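Long-range contacts in ATP:cob(I)alamin adenosyltransferase, putative (Burkholderia thailandensis, PDB 2ZHY), which probably transfers the adenosyl group of ATP to cobalamin, yielding adenosylcobalamin and triphosphate, and works as a homotrimer: residues Thr18-Gly23 with Glu75-Gly80; Ile33-Asp38 with Arg133-Leu138; Val48-Pro53 with Ala61-Gln66; His98-Leu103 with Leu162-Asn167; Thr126-Ala131 with Arg154-Leu159. One frame throughout, in Å; residues are numbered along the deposited sequence.

Contact 1: Thr18-Gly23 with Glu75-Gly80; sequences TGLGDG and ELCIPG
Gly21 N gives its hydrogen to Cys77 O at 2.7 Å, a fairly straight bond (162° at the hydrogen) whose donor stands above the carbonyl plane, 35° out of it. Around this one polar link the two segments lie backbone to backbone, with Gly21 CA 4.1 Å from Ile78 CA. Ile78 is the first residue to leave the helical conformation after helix 56-77; the carbonyl just before it, at the helix's C-terminal end, receives the amide of Gly21. The sulfur of Cys77, swung opposite its own backbone N (chi1 -176°), comes to 3.7 Å from Gly21 N and also borders Leu20. Leu20 lays its CB 3.7 Å from Cys77 O. On the other flank the ring of Pro79 meets the Asp22 side chain at about a right angle, Pro79 CG lying 3.5 Å from Asp22 CG. This carboxylate only packs on the proline; its OD1 is hydrogen-bonded to Ser24 OG. A type I turn from Leu20 to Gly23, closed by Gly23 N to Leu20 O, presents the amide of Gly21. Behind the contact, Leu20 and Thr18 rest on Ile33 of helix 31-50, and Thr18 pairs through its backbone with Val26 in the small antiparallel hairpin. Thr18 and Gly19 bind ATP. A single main-chain bond, with light van der Waals packing that includes a carboxylate laid on a proline ring, thus joins the nucleotide-binding hairpin to the C-terminal end of helix 56-77, and this link depends little on side-chain polarity.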
# COMPACT_ATOMS: atom_id res chain seq x y z
N THR B 18 -20.21 -3.59 -5.45
CA THR B 18 -20.24 -3.11 -4.08
C THR B 18 -21.30 -2.01 -4.02
O THR B 18 -21.61 -1.39 -5.03
CB THR B 18 -18.87 -2.54 -3.63
OG1 THR B 18 -18.96 -2.13 -2.26
CG2 THR B 18 -18.48 -1.35 -4.49
N GLY B 19 -21.86 -1.79 -2.84
CA GLY B 19 -22.89 -0.78 -2.70
C GLY B 19 -22.40 0.60 -2.32
O GLY B 19 -21.47 0.74 -1.52
N LEU B 20 -23.00 1.62 -2.92
CA LEU B 20 -22.66 3.00 -2.61
C LEU B 20 -23.64 3.49 -1.53
O LEU B 20 -24.61 2.80 -1.21
CB LEU B 20 -22.78 3.89 -3.85
CG LEU B 20 -21.77 3.65 -4.97
CD1 LEU B 20 -22.00 4.67 -6.08
CD2 LEU B 20 -20.35 3.77 -4.42
N GLY B 21 -23.38 4.67 -1.00
CA GLY B 21 -24.22 5.22 0.05
C GLY B 21 -25.67 5.49 -0.30
O GLY B 21 -26.50 5.62 0.59
N ASP B 22 -25.98 5.58 -1.59
CA ASP B 22 -27.36 5.86 -2.00
C ASP B 22 -28.12 4.59 -2.35
O ASP B 22 -29.21 4.65 -2.92
CB ASP B 22 -27.36 6.80 -3.21
CG ASP B 22 -26.81 6.16 -4.45
OD1 ASP B 22 -25.99 5.22 -4.31
OD2 ASP B 22 -27.17 6.59 -5.57
N GLY B 23 -27.55 3.43 -2.02
CA GLY B 23 -28.21 2.18 -2.31
C GLY B 23 -27.84 1.58 -3.65
O GLY B 23 -28.02 0.38 -3.86
N GLU B 75 -17.63 10.95 1.73
CA GLU B 75 -18.03 11.88 0.68
C GLU B 75 -17.93 11.23 -0.70
O GLU B 75 -18.74 11.50 -1.59
CB GLU B 75 -17.15 13.14 0.71
CG GLU B 75 -17.61 14.24 -0.24
CD GLU B 75 -16.77 15.50 -0.15
OE1 GLU B 75 -16.29 15.81 0.97
OE2 GLU B 75 -16.60 16.18 -1.18
N LEU B 76 -16.94 10.37 -0.88
CA LEU B 76 -16.75 9.68 -2.15
C LEU B 76 -17.75 8.54 -2.32
O LEU B 76 -18.11 8.17 -3.44
CB LEU B 76 -15.33 9.10 -2.24
CG LEU B 76 -14.14 10.06 -2.40
CD1 LEU B 76 -12.85 9.25 -2.39
CD2 LEU B 76 -14.27 10.85 -3.69
N CYS B 77 -18.21 8.00 -1.20
CA CYS B 77 -19.15 6.88 -1.21
C CYS B 77 -20.63 7.26 -1.14
O CYS B 77 -21.48 6.51 -1.62
CB CYS B 77 -18.82 5.94 -0.05
SG CYS B 77 -19.82 4.44 -0.01
N ILE B 78 -20.93 8.40 -0.53
CA ILE B 78 -22.32 8.82 -0.38
C ILE B 78 -22.72 9.97 -1.30
O ILE B 78 -22.31 11.11 -1.09
CB ILE B 78 -22.63 9.24 1.07
CG1 ILE B 78 -22.23 8.13 2.04
CG2 ILE B 78 -24.12 9.56 1.22
CD1 ILE B 78 -22.34 8.51 3.50
N PRO B 79 -23.52 9.68 -2.34
CA PRO B 79 -23.97 10.69 -3.30
C PRO B 79 -24.68 11.85 -2.59
O PRO B 79 -25.25 11.67 -1.51
CB PRO B 79 -24.91 9.91 -4.21
CG PRO B 79 -24.27 8.55 -4.23
CD PRO B 79 -23.93 8.33 -2.77
N GLY B 80 -24.64 13.03 -3.20
CA GLY B 80 -25.29 14.18 -2.60
C GLY B 80 -24.80 14.46 -1.19
O GLY B 80 -25.50 15.07 -0.38

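Contact 2: Ile33-Asp38 with Arg133-Leu138; sequences IAAIGD and RSIVAL
Ala35 of helix 31-50 lies against Ser134 of helix 116-139, its CA 3.6 Å from Ser134 CB and its methyl beside the serine backbone. With two such small residues facing each other, the short helical segments come within 8.3 Å, axis to axis, and run nearly antiparallel at 157°. The same alanine CB also touches CG1 of Ile135 at 4.3 Å and CD2 of Leu138 at 4.2 Å, so it meets three residues of the second helix. One turn further on, Asp38 reaches the same serine. Both polar groups lean back beside their own backbone N (chi1 -72° in Asp38, -74° in Ser134), which brings Ser134 OG to Asp38 OD2 as the donor of a hydrogen bond modelled at a very short 2.4 Å, a length to be taken with caution. The other carboxylate oxygen, OD1, has long, weak ion pairs with Arg130 of its own chain and with Arg133 of the third subunit. Arg133, an ATP-binding residue, reaches the second subunit, making the matching weak ion pair with its Asp38 and packing on its Lys28. The contact thus lies inside the helical bundle, with Leu76 of helix 56-77 against Ala35 and Leu138, and Val152 of helix 146-169 against Ile135.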
# COMPACT_ATOMS: atom_id res chain seq x y z
N ILE B 33 -14.72 3.30 -6.70
CA ILE B 33 -14.39 2.31 -5.68
C ILE B 33 -12.88 2.25 -5.46
O ILE B 33 -12.42 1.99 -4.35
CB ILE B 33 -14.92 0.92 -6.07
CG1 ILE B 33 -16.42 1.02 -6.41
CG2 ILE B 33 -14.74 -0.06 -4.91
CD1 ILE B 33 -17.26 1.65 -5.28
N ALA B 34 -12.11 2.50 -6.52
CA ALA B 34 -10.66 2.49 -6.40
C ALA B 34 -10.21 3.65 -5.51
O ALA B 34 -9.33 3.49 -4.67
CB ALA B 34 -10.02 2.60 -7.79
N ALA B 35 -10.83 4.81 -5.69
CA ALA B 35 -10.48 5.99 -4.91
C ALA B 35 -10.85 5.78 -3.44
O ALA B 35 -10.07 6.10 -2.54
CB ALA B 35 -11.20 7.22 -5.46
N ILE B 36 -12.04 5.25 -3.20
CA ILE B 36 -12.49 4.96 -1.84
C ILE B 36 -11.52 3.95 -1.22
O ILE B 36 -11.13 4.09 -0.06
CB ILE B 36 -13.91 4.34 -1.83
CG1 ILE B 36 -14.92 5.39 -2.29
CG2 ILE B 36 -14.24 3.80 -0.44
CD1 ILE B 36 -16.33 4.85 -2.45
N GLY B 37 -11.14 2.94 -2.00
CA GLY B 37 -10.22 1.92 -1.51
C GLY B 37 -8.85 2.48 -1.16
O GLY B 37 -8.30 2.14 -0.10
N ASP B 38 -8.30 3.33 -2.02
CA ASP B 38 -6.98 3.91 -1.75
C ASP B 38 -6.99 4.82 -0.51
O ASP B 38 -6.00 4.90 0.22
CB ASP B 38 -6.46 4.69 -2.96
CG ASP B 38 -6.04 3.79 -4.11
OD1 ASP B 38 -5.86 2.57 -3.89
OD2 ASP B 38 -5.89 4.29 -5.24
N ARG B 133 -4.01 10.33 -6.79
CA ARG B 133 -4.08 10.02 -8.22
C ARG B 133 -5.44 9.39 -8.54
O ARG B 133 -6.02 9.67 -9.59
CB ARG B 133 -2.94 9.06 -8.62
CG ARG B 133 -1.53 9.67 -8.49
CD ARG B 133 -0.48 8.86 -9.27
NE ARG B 133 -0.28 7.51 -8.74
CZ ARG B 133 0.43 7.22 -7.65
NH1 ARG B 133 1.02 8.19 -6.95
NH2 ARG B 133 0.56 5.96 -7.27
N SER B 134 -5.94 8.55 -7.64
CA SER B 134 -7.24 7.91 -7.82
C SER B 134 -8.40 8.91 -7.73
O SER B 134 -9.36 8.83 -8.51
CB SER B 134 -7.45 6.83 -6.76
OG SER B 134 -6.66 5.70 -7.04
N ILE B 135 -8.31 9.83 -6.78
CA ILE B 135 -9.35 10.84 -6.61
C ILE B 135 -9.38 11.72 -7.86
O ILE B 135 -10.45 12.07 -8.35
CB ILE B 135 -9.09 11.70 -5.35
CG1 ILE B 135 -9.34 10.86 -4.09
CG2 ILE B 135 -10.00 12.94 -5.36
CD1 ILE B 135 -8.84 11.50 -2.80
N VAL B 136 -8.19 12.04 -8.38
CA VAL B 136 -8.08 12.87 -9.57
C VAL B 136 -8.66 12.15 -10.79
O VAL B 136 -9.37 12.76 -11.58
CB VAL B 136 -6.60 13.24 -9.86
CG1 VAL B 136 -6.46 13.85 -11.25
CG2 VAL B 136 -6.12 14.23 -8.81
N ALA B 137 -8.37 10.86 -10.93
CA ALA B 137 -8.90 10.08 -12.05
C ALA B 137 -10.42 10.08 -11.96
O ALA B 137 -11.11 10.23 -12.97
CB ALA B 137 -8.36 8.65 -11.99
N LEU B 138 -10.95 9.90 -10.76
CA LEU B 138 -12.39 9.88 -10.55
C LEU B 138 -13.05 11.20 -10.94
O LEU B 138 -14.04 11.22 -11.66
CB LEU B 138 -12.72 9.57 -9.08
CG LEU B 138 -14.18 9.74 -8.68
CD1 LEU B 138 -15.06 8.81 -9.52
CD2 LEU B 138 -14.34 9.45 -7.20

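Contact 3: Val48-Pro53 with Ala61-Gln66; sequences VLLAEP and ALSAIQ
The helical hairpin made by helices 31-50 and 56-77, consecutive in the chain, is closed here near its turn by leucines. Leu50 has its two methyls on different partners: CD2 rests 3.7 Å from Leu62 CB and also touches Ser63 OG, while CD1 meets the side-chain amide of Gln66, 3.4 Å from OE1. The Leu50 and Leu62 side chains pass side by side, each reaching toward the other's segment, and Gln66 reaches out to meet Leu50. Leu49 crosses Leu62 at about a right angle; their CD1 methyls are only 3.4 Å apart, closer than two methyls normally sit. The unusual torsions of Leu49 (chi1 -150°, chi2 -147°) suggest some strain in this squeezed pair. The polar ends have other partners: Ser63 OG bonds to Arg59 O, one turn back in its helix, and Gln66 NE2 to Pro112 O of the third subunit. Arg59 also bonds to the carbonyls of Leu50 and Glu52, fixing the chain of Leu50 to Glu52. Between the two segments themselves the attraction is therefore mainly apolar contact and shape, while Gln66 turns the oxygen and carbonyl carbon of its amide to Leu50 and gives its nitrogen to the subunit interface.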
# COMPACT_ATOMS: atom_id res chain seq x y z
N VAL B 48 -1.14 2.07 11.26
CA VAL B 48 0.08 1.32 11.58
C VAL B 48 1.09 2.28 12.20
O VAL B 48 1.75 1.95 13.18
CB VAL B 48 0.68 0.65 10.33
CG1 VAL B 48 1.99 -0.06 10.68
CG2 VAL B 48 -0.30 -0.34 9.76
N LEU B 49 1.18 3.48 11.63
CA LEU B 49 2.09 4.50 12.14
C LEU B 49 1.69 4.84 13.58
O LEU B 49 2.55 5.05 14.44
CB LEU B 49 2.01 5.76 11.28
CG LEU B 49 3.24 6.67 11.12
CD1 LEU B 49 2.75 8.11 10.99
CD2 LEU B 49 4.20 6.54 12.29
N LEU B 50 0.38 4.91 13.84
CA LEU B 50 -0.13 5.24 15.17
C LEU B 50 0.16 4.16 16.21
O LEU B 50 0.08 4.42 17.41
CB LEU B 50 -1.63 5.50 15.10
CG LEU B 50 -2.02 6.88 14.56
CD1 LEU B 50 -3.47 6.89 14.14
CD2 LEU B 50 -1.75 7.93 15.63
N ALA B 51 0.49 2.96 15.75
CA ALA B 51 0.80 1.87 16.66
C ALA B 51 2.24 2.00 17.13
O ALA B 51 2.71 1.19 17.93
CB ALA B 51 0.58 0.52 15.97
N GLU B 52 2.94 3.01 16.63
CA GLU B 52 4.33 3.26 17.01
C GLU B 52 4.40 4.27 18.14
O GLU B 52 3.40 4.93 18.45
CB GLU B 52 5.12 3.83 15.82
CG GLU B 52 5.36 2.87 14.66
CD GLU B 52 6.31 1.74 15.03
OE1 GLU B 52 7.45 2.04 15.45
OE2 GLU B 52 5.92 0.56 14.90
N PRO B 53 5.57 4.40 18.79
CA PRO B 53 5.74 5.36 19.88
C PRO B 53 5.77 6.72 19.18
O PRO B 53 6.52 6.90 18.23
CB PRO B 53 7.11 5.00 20.46
CG PRO B 53 7.25 3.54 20.13
CD PRO B 53 6.72 3.48 18.72
N ALA B 61 -2.64 14.74 16.11
CA ALA B 61 -2.86 15.20 14.74
C ALA B 61 -3.25 14.03 13.83
O ALA B 61 -4.26 14.09 13.13
CB ALA B 61 -1.61 15.88 14.21
N LEU B 62 -2.46 12.96 13.86
CA LEU B 62 -2.73 11.78 13.03
C LEU B 62 -4.07 11.12 13.35
O LEU B 62 -4.74 10.61 12.45
CB LEU B 62 -1.60 10.75 13.17
CG LEU B 62 -0.24 11.18 12.61
CD1 LEU B 62 0.81 10.14 12.99
CD2 LEU B 62 -0.32 11.34 11.09
N SER B 63 -4.46 11.12 14.62
CA SER B 63 -5.73 10.53 15.00
C SER B 63 -6.86 11.37 14.41
O SER B 63 -7.86 10.83 13.95
CB SER B 63 -5.88 10.49 16.53
OG SER B 63 -4.89 9.66 17.10
N ALA B 64 -6.70 12.69 14.43
CA ALA B 64 -7.72 13.56 13.88
C ALA B 64 -7.82 13.32 12.38
O ALA B 64 -8.91 13.26 11.82
CB ALA B 64 -7.39 15.03 14.17
N ILE B 65 -6.66 13.18 11.73
CA ILE B 65 -6.61 12.94 10.29
C ILE B 65 -7.35 11.65 9.93
O ILE B 65 -7.99 11.59 8.88
CB ILE B 65 -5.14 12.91 9.79
CG1 ILE B 65 -4.58 14.34 9.80
CG2 ILE B 65 -5.06 12.30 8.38
CD1 ILE B 65 -3.09 14.44 9.55
N GLN B 66 -7.27 10.64 10.78
CA GLN B 66 -7.98 9.39 10.52
C GLN B 66 -9.49 9.65 10.44
O GLN B 66 -10.20 9.03 9.65
CB GLN B 66 -7.72 8.35 11.62
CG GLN B 66 -6.34 7.74 11.59
CD GLN B 66 -6.34 6.32 12.12
OE1 GLN B 66 -6.62 6.09 13.30
NE2 GLN B 66 -6.04 5.36 11.25

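Contact 4: His98-Leu103 with Leu162-Asn167; sequences HYNGQL and LARVLN
Leu103, Val165 and Arg164 have the largest areas buried in this contact. Leu103 closes the type I turn that begins at Asn100, and its CD1 lies 3.5 Å from Arg164 CB. The same methyl stands over one face of the Arg164 guanidinium, displaced toward its rim, because the arginine bends back at chi3 (63°) and folds its head over the leucine. CD1 of Leu103 also touches Val165 CG2. That valine methyl, placed beside its backbone N, reaches on to Tyr99 CD1 at 3.8 Å and so lies between the leucine and the tyrosine. Tyr99 is sandwiched: CD2 of Leu162 makes a CH-pi contact with the middle of one face, 4.0 Å from the ring centroid and 8° from its normal, and CD2 of His98, its neighbour in sequence, covers the opposite face. The tyrosine hydroxyl is bonded to Asp57. Arg164 is gripped from several directions. NH2 bonds to Pro104 O and NE forms a salt bridge with Asp174, while NH1 donates to water 1 at 3.0 Å. That water lies at the guanidinium edge and also accepts from Asn100 ND2 at 2.9 Å, so it joins the two segments where their side chains do not bond directly. With Leu62 of helix 56-77 behind Leu162 and Val58 against Tyr99, the contact belongs to the five-helix bundle of PduO-type adenosyltransferases (31-50, 56-77, 86-100, 116-139 and 146-169), Arg164 linking one end of it to Pro104 and Asp174.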
# COMPACT_ATOMS: atom_id res chain seq x y z
N HIS B 98 2.77 24.85 11.48
CA HIS B 98 3.16 24.49 12.84
C HIS B 98 4.44 23.65 12.86
O HIS B 98 5.45 24.04 13.46
CB HIS B 98 2.01 23.70 13.47
CG HIS B 98 2.29 23.21 14.86
ND1 HIS B 98 2.08 23.99 15.98
CD2 HIS B 98 2.77 22.03 15.31
CE1 HIS B 98 2.41 23.31 17.06
NE2 HIS B 98 2.84 22.11 16.68
N TYR B 99 4.41 22.50 12.19
CA TYR B 99 5.56 21.61 12.16
C TYR B 99 6.75 22.05 11.32
O TYR B 99 7.89 21.85 11.72
CB TYR B 99 5.10 20.21 11.73
CG TYR B 99 4.30 19.55 12.82
CD1 TYR B 99 4.93 19.13 14.00
CD2 TYR B 99 2.92 19.41 12.72
CE1 TYR B 99 4.20 18.59 15.05
CE2 TYR B 99 2.17 18.87 13.76
CZ TYR B 99 2.82 18.47 14.93
OH TYR B 99 2.09 17.96 15.98
N ASN B 100 6.51 22.65 10.16
CA ASN B 100 7.62 23.10 9.34
C ASN B 100 8.45 24.13 10.11
O ASN B 100 9.67 24.19 9.95
CB ASN B 100 7.11 23.72 8.04
CG ASN B 100 7.38 22.83 6.84
OD1 ASN B 100 6.64 22.87 5.85
ND2 ASN B 100 8.43 22.04 6.92
N GLY B 101 7.78 24.91 10.96
CA GLY B 101 8.46 25.93 11.74
C GLY B 101 9.41 25.37 12.78
O GLY B 101 10.30 26.08 13.26
N GLN B 102 9.22 24.11 13.15
CA GLN B 102 10.05 23.43 14.14
C GLN B 102 11.30 22.84 13.51
O GLN B 102 12.22 22.40 14.21
CB GLN B 102 9.28 22.28 14.79
CG GLN B 102 8.21 22.66 15.76
CD GLN B 102 7.39 21.46 16.18
OE1 GLN B 102 7.84 20.32 16.05
NE2 GLN B 102 6.18 21.70 16.68
N LEU B 103 11.32 22.81 12.18
CA LEU B 103 12.42 22.22 11.44
C LEU B 103 13.27 23.20 10.64
O LEU B 103 12.81 24.27 10.24
CB LEU B 103 11.86 21.18 10.47
CG LEU B 103 11.00 20.04 11.03
CD1 LEU B 103 10.35 19.29 9.88
CD2 LEU B 103 11.85 19.10 11.87
N LEU B 162 5.97 15.46 8.83
CA LEU B 162 5.92 14.67 10.06
C LEU B 162 7.05 13.64 10.08
O LEU B 162 7.57 13.31 11.15
CB LEU B 162 4.56 13.97 10.18
CG LEU B 162 3.43 14.92 10.57
CD1 LEU B 162 2.11 14.16 10.65
CD2 LEU B 162 3.76 15.56 11.91
N ALA B 163 7.41 13.12 8.91
CA ALA B 163 8.50 12.15 8.83
C ALA B 163 9.75 12.81 9.39
O ALA B 163 10.45 12.23 10.22
CB ALA B 163 8.73 11.73 7.37
N ARG B 164 10.02 14.03 8.93
CA ARG B 164 11.18 14.78 9.40
C ARG B 164 11.08 15.03 10.91
O ARG B 164 12.07 14.94 11.63
CB ARG B 164 11.29 16.12 8.67
CG ARG B 164 11.50 16.01 7.15
CD ARG B 164 11.77 17.39 6.56
NE ARG B 164 13.01 17.96 7.10
CZ ARG B 164 13.27 19.26 7.17
NH1 ARG B 164 12.38 20.14 6.73
NH2 ARG B 164 14.41 19.68 7.69
N VAL B 165 9.88 15.33 11.39
CA VAL B 165 9.68 15.57 12.82
C VAL B 165 10.01 14.32 13.62
O VAL B 165 10.67 14.39 14.66
CB VAL B 165 8.23 15.99 13.13
CG1 VAL B 165 8.03 16.04 14.64
CG2 VAL B 165 7.94 17.36 12.53
N LEU B 166 9.56 13.17 13.14
CA LEU B 166 9.82 11.91 13.83
C LEU B 166 11.30 11.53 13.83
O LEU B 166 11.78 10.90 14.77
CB LEU B 166 8.96 10.79 13.21
CG LEU B 166 7.45 11.00 13.43
CD1 LEU B 166 6.65 9.84 12.84
CD2 LEU B 166 7.18 11.11 14.94
N ASN B 167 12.02 11.90 12.77
CA ASN B 167 13.45 11.62 12.72
C ASN B 167 14.17 12.53 13.71
O ASN B 167 15.18 12.16 14.31
CB ASN B 167 14.02 11.83 11.32
CG ASN B 167 14.03 10.56 10.50
OD1 ASN B 167 14.32 9.48 11.01
ND2 ASN B 167 13.73 10.67 9.21
O HOH W 1 9.68 19.87 5.48
O HOH W 2 10.89 23.21 7.02

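Contact 5: Thr126-Ala131 with Arg154-Leu159; sequences TVCRRA and RLSDLL
A bend at chi2 (-62°) carries the Arg129 chain back over helix 146-169, and Cys128 turns SG opposite its backbone N (chi1 -174°) to face the same helix. The two short helical segments run nearly antiparallel, with axes 8.7 Å apart. Arg129 lays its guanidinium across Ser156: CB of the serine stands under one face, offset toward the rim, 3.2 Å from NE. Beyond it, NH2 forms a salt bridge with OD1 of Asp157 at 3.3 Å, the guanidinium and carboxylate planes standing 78° apart, so this is a single-point pair, not a bidentate one. Arg129 has a second acidic partner in Glu132 through NH1, and Asp157 a second basic one, Arg11 of the second subunit, through OD2. Toward the core, Cys128 SG lies 3.8 Å from Leu155 CG and 3.3 Å from Ser156 OG, while its CB touches CD1 of Leu159 at 3.9 Å. The serine hydroxyl is bonded to Val152 O in its own helix. Arg129 binds ATP and Asp157 magnesium, as does the neighbouring Asn153 against which Arg129 packs. A chain of alternating charges thus runs from Glu132 through Arg129 and Asp157 to Arg11 of the second subunit; it probably helps hold the Asp157 carboxylate in place and ties the metal and nucleotide site to the subunit interface.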
# COMPACT_ATOMS: atom_id res chain seq x y z
N THR B 126 3.40 8.23 0.44
CA THR B 126 3.30 7.70 -0.92
C THR B 126 1.92 7.10 -1.19
O THR B 126 1.39 7.23 -2.29
CB THR B 126 4.40 6.64 -1.23
OG1 THR B 126 4.27 5.52 -0.35
CG2 THR B 126 5.79 7.25 -1.05
N VAL B 127 1.34 6.46 -0.19
CA VAL B 127 0.01 5.88 -0.36
C VAL B 127 -0.99 7.03 -0.47
O VAL B 127 -2.00 6.92 -1.17
CB VAL B 127 -0.37 4.98 0.82
CG1 VAL B 127 -1.78 4.44 0.63
CG2 VAL B 127 0.63 3.82 0.93
N CYS B 128 -0.69 8.13 0.21
CA CYS B 128 -1.56 9.31 0.16
C CYS B 128 -1.53 9.85 -1.27
O CYS B 128 -2.57 10.19 -1.83
CB CYS B 128 -1.08 10.38 1.14
SG CYS B 128 -2.21 11.81 1.26
N ARG B 129 -0.34 9.93 -1.85
CA ARG B 129 -0.19 10.41 -3.22
C ARG B 129 -0.93 9.47 -4.17
O ARG B 129 -1.53 9.90 -5.15
CB ARG B 129 1.29 10.49 -3.61
CG ARG B 129 2.03 11.66 -3.00
CD ARG B 129 1.45 12.98 -3.48
NE ARG B 129 2.22 14.14 -3.04
CZ ARG B 129 1.79 15.40 -3.10
NH1 ARG B 129 0.59 15.67 -3.60
NH2 ARG B 129 2.56 16.39 -2.66
N ARG B 130 -0.88 8.17 -3.88
CA ARG B 130 -1.57 7.18 -4.70
C ARG B 130 -3.08 7.43 -4.64
O ARG B 130 -3.78 7.34 -5.65
CB ARG B 130 -1.25 5.77 -4.20
CG ARG B 130 -2.07 4.68 -4.86
CD ARG B 130 -1.22 3.44 -5.13
NE ARG B 130 -0.65 2.84 -3.91
CZ ARG B 130 -1.34 2.14 -3.02
NH1 ARG B 130 -2.65 1.94 -3.17
NH2 ARG B 130 -0.72 1.61 -1.97
N ALA B 131 -3.59 7.73 -3.45
CA ALA B 131 -5.01 7.99 -3.29
C ALA B 131 -5.38 9.26 -4.05
O ALA B 131 -6.46 9.37 -4.62
CB ALA B 131 -5.36 8.14 -1.81
N ARG B 154 -2.58 18.31 0.52
CA ARG B 154 -1.91 18.89 1.68
C ARG B 154 -1.41 17.82 2.64
O ARG B 154 -0.33 17.96 3.22
CB ARG B 154 -2.85 19.85 2.42
CG ARG B 154 -3.09 21.16 1.69
CD ARG B 154 -4.23 21.95 2.30
NE ARG B 154 -4.43 23.21 1.59
CZ ARG B 154 -4.77 23.29 0.31
NH1 ARG B 154 -4.95 22.19 -0.40
NH2 ARG B 154 -4.89 24.48 -0.27
N LEU B 155 -2.19 16.76 2.81
CA LEU B 155 -1.81 15.67 3.71
C LEU B 155 -0.49 15.02 3.27
O LEU B 155 0.34 14.67 4.11
CB LEU B 155 -2.92 14.62 3.79
CG LEU B 155 -2.68 13.39 4.67
CD1 LEU B 155 -2.28 13.82 6.07
CD2 LEU B 155 -3.96 12.53 4.72
N SER B 156 -0.31 14.86 1.96
CA SER B 156 0.93 14.27 1.44
C SER B 156 2.11 15.09 1.96
O SER B 156 3.08 14.55 2.47
CB SER B 156 0.94 14.28 -0.09
OG SER B 156 -0.08 13.45 -0.62
N ASP B 157 2.02 16.41 1.83
CA ASP B 157 3.09 17.29 2.29
C ASP B 157 3.25 17.25 3.81
O ASP B 157 4.37 17.38 4.32
CB ASP B 157 2.84 18.73 1.84
CG ASP B 157 2.97 18.90 0.34
OD1 ASP B 157 3.86 18.25 -0.25
OD2 ASP B 157 2.19 19.67 -0.24
N LEU B 158 2.15 17.08 4.53
CA LEU B 158 2.19 17.04 5.98
C LEU B 158 2.84 15.75 6.47
O LEU B 158 3.58 15.75 7.45
CB LEU B 158 0.77 17.17 6.56
CG LEU B 158 0.66 17.16 8.09
CD1 LEU B 158 1.55 18.26 8.68
CD2 LEU B 158 -0.80 17.36 8.51
N LEU B 159 2.59 14.65 5.77
CA LEU B 159 3.20 13.37 6.15
C LEU B 159 4.71 13.44 5.92
O LEU B 159 5.50 12.86 6.67
CB LEU B 159 2.56 12.23 5.34
CG LEU B 159 1.11 11.95 5.77
CD1 LEU B 159 0.38 11.11 4.73
CD2 LEU B 159 1.13 11.25 7.14

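Overall arrangement
Contacts 2 to 5 lie in the buried helical bundle, whereas contact 1 sits at the surface, where the hairpin meets a helix end. Helix 31-50 serves contacts 2 and 3, helix 56-77 contacts 1 and 3, helix 116-139 contacts 2 and 5, and helix 146-169 contacts 4 and 5. Contact 1 relies on a main-chain bond, contact 3 on leucine packing, contact 4 on aromatic and aliphatic packing with water; contacts 2 and 5 add polar or charged pairs, and these two and contact 3 reach other subunits. Contacts 1 and 2 meet through Leu76 and Ile36, 2 and 5 through Asp38 and Arg130, 3 and 4 through Leu62 and Leu162, 3 and 5 through Ile65 and Leu155.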